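Side-chain contact in aspartate aminotransferase (Thermotoga maritima, PDB 1O4S), which catalyses, with pyridoxal 5'-phosphate as cofactor, the reversible transfer of an amino group from L-aspartate to 2-oxoglutarate, giving oxaloacetate and L-glutamate: residues M27-D30 with A31-K34. Residues are numbered along the deposited sequence; the frame is centred on the assembly and turned at random.
Sequences MELD and AKAK
In the first turns of helix 27-38, Lys32 and Lys34 each reach back four residues toward an acid, Glu28 and Asp30, along the surface of the helix. The backbone beneath is regular: Lys32 N donates to Glu28 O at 2.9 Å, and Ala33 N to Leu29 O. Lys34 N to Asp30 O, 3.0 Å, is nearly straight at 172°, while the bond from Ala31 N to Met27 O is weak. Both lysines begin alike, CG beside their own backbone N, which lays the chain over the carbonyl one turn back; Lys32 CG sits 3.1 Å from Glu28 O. Each chain then runs extended until a bend at chi4 (86° in both) turns the ammonium back toward the acid four residues earlier. The amines stop alongside the acids' methylenes, Lys32 NZ 3.9 Å from Glu28 CB and Lys34 NZ 3.8 Å from Asp30 CB. Lys32 NZ stays 5.9 Å from Glu28 OE1, and Lys34 NZ 5.1 Å from Asp30 OD1. Lys32 also packs on Leu345 of helix 337-348, and Leu29 on Cys341. A leucine at Lys32 would probably leave Glu342 without its long, weak ion-pair partner and take away the positive charge near Glu28. Asp30's side chain lies about 8 Å from that of Arg365, which by similarity binds L-aspartate. Both i to i+4 pairs therefore probably attract through space, without direct salt bridges, while backbone bonds hold the turn, lysine methylenes lying over its carbonyl oxygens.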
ATOM      1  N   MET B  27      -5.645  17.855  11.877  1.00 61.10           N
ATOM      2  CA  MET B  27      -4.341  17.462  12.449  1.00 61.10           C
ATOM      3  C   MET B  27      -3.972  18.284  13.699  1.00 59.55           C
ATOM      4  O   MET B  27      -3.316  17.783  14.613  1.00 59.14           O
ATOM      5  CB  MET B  27      -3.216  17.565  11.391  1.00 61.94           C
ATOM      6  CG  MET B  27      -2.857  16.193  10.725  1.00 66.26           C
ATOM      7  SD  MET B  27      -1.969  16.289   9.076  1.00 73.92           S
ATOM      8  CE  MET B  27      -1.969  14.460   8.592  1.00 74.12           C
ATOM      9  N   GLU B  28      -4.407  19.538  13.732  1.00 57.80           N
ATOM     10  CA  GLU B  28      -4.140  20.419  14.869  1.00 56.85           C
ATOM     11  C   GLU B  28      -5.049  20.035  16.066  1.00 54.72           C
ATOM     12  O   GLU B  28      -4.588  19.985  17.209  1.00 54.13           O
ATOM     13  CB  GLU B  28      -4.312  21.896  14.473  1.00 57.20           C
ATOM     14  CG  GLU B  28      -3.455  22.351  13.279  1.00 60.50           C
ATOM     15  CD  GLU B  28      -4.135  22.215  11.893  1.00 65.64           C
ATOM     16  OE1 GLU B  28      -5.286  21.696  11.803  1.00 67.13           O
ATOM     17  OE2 GLU B  28      -3.515  22.639  10.868  1.00 67.69           O
ATOM     18  N   LEU B  29      -6.316  19.723  15.789  1.00 52.47           N
ATOM     19  CA  LEU B  29      -7.272  19.321  16.836  1.00 51.11           C
ATOM     20  C   LEU B  29      -6.913  17.996  17.514  1.00 49.83           C
ATOM     21  O   LEU B  29      -7.123  17.850  18.712  1.00 49.08           O
ATOM     22  CB  LEU B  29      -8.716  19.279  16.301  1.00 50.59           C
ATOM     23  CG  LEU B  29      -9.412  20.648  16.339  1.00 50.20           C
ATOM     24  CD1 LEU B  29     -10.593  20.668  15.411  1.00 50.05           C
ATOM     25  CD2 LEU B  29      -9.858  21.031  17.753  1.00 50.04           C
ATOM     26  N   ASP B  30      -6.353  17.047  16.761  1.00 48.68           N
ATOM     27  CA  ASP B  30      -5.894  15.763  17.325  1.00 48.00           C
ATOM     28  C   ASP B  30      -4.675  15.943  18.234  1.00 45.64           C
ATOM     29  O   ASP B  30      -4.578  15.308  19.289  1.00 44.30           O
ATOM     30  CB  ASP B  30      -5.544  14.777  16.206  1.00 49.08           C
ATOM     31  CG  ASP B  30      -6.755  14.379  15.377  1.00 52.67           C
ATOM     32  OD1 ASP B  30      -6.551  14.080  14.171  1.00 58.21           O
ATOM     33  OD2 ASP B  30      -7.935  14.347  15.832  1.00 56.78           O
ATOM     34  N   ALA B  31      -3.760  16.814  17.801  1.00 43.65           N
ATOM     35  CA  ALA B  31      -2.590  17.209  18.587  1.00 42.57           C
ATOM     36  C   ALA B  31      -3.018  17.922  19.873  1.00 41.47           C
ATOM     37  O   ALA B  31      -2.423  17.717  20.928  1.00 40.44           O
ATOM     38  CB  ALA B  31      -1.674  18.116  17.759  1.00 42.64           C
ATOM     39  N   LYS B  32      -4.056  18.747  19.765  1.00 40.82           N
ATOM     40  CA  LYS B  32      -4.621  19.429  20.916  1.00 41.13           C
ATOM     41  C   LYS B  32      -5.220  18.424  21.930  1.00 40.43           C
ATOM     42  O   LYS B  32      -4.969  18.532  23.128  1.00 40.52           O
ATOM     43  CB  LYS B  32      -5.654  20.460  20.473  1.00 41.46           C
ATOM     44  CG  LYS B  32      -5.051  21.683  19.729  1.00 43.88           C
ATOM     45  CD  LYS B  32      -6.017  22.865  19.718  1.00 47.00           C
ATOM     46  CE  LYS B  32      -5.656  23.931  18.676  1.00 48.66           C
ATOM     47  NZ  LYS B  32      -6.253  23.596  17.347  1.00 51.38           N
ATOM     48  N   ALA B  33      -5.988  17.457  21.442  1.00 39.80           N
ATOM     49  CA  ALA B  33      -6.556  16.397  22.286  1.00 39.85           C
ATOM     50  C   ALA B  33      -5.458  15.594  22.994  1.00 39.66           C
ATOM     51  O   ALA B  33      -5.504  15.457  24.207  1.00 38.62           O
ATOM     52  CB  ALA B  33      -7.467  15.467  21.461  1.00 39.85           C
ATOM     53  N   LYS B  34      -4.461  15.119  22.236  1.00 40.28           N
ATOM     54  CA  LYS B  34      -3.311  14.371  22.783  1.00 41.84           C
ATOM     55  C   LYS B  34      -2.505  15.128  23.843  1.00 41.76           C
ATOM     56  O   LYS B  34      -2.017  14.511  24.797  1.00 41.58           O
ATOM     57  CB  LYS B  34      -2.351  13.938  21.671  1.00 42.30           C
ATOM     58  CG  LYS B  34      -2.946  12.896  20.753  1.00 47.05           C
ATOM     59  CD  LYS B  34      -2.071  12.633  19.507  1.00 51.33           C
ATOM     60  CE  LYS B  34      -2.581  11.434  18.694  1.00 53.70           C
ATOM     61  NZ  LYS B  34      -3.658  11.826  17.717  1.00 56.36           N
TER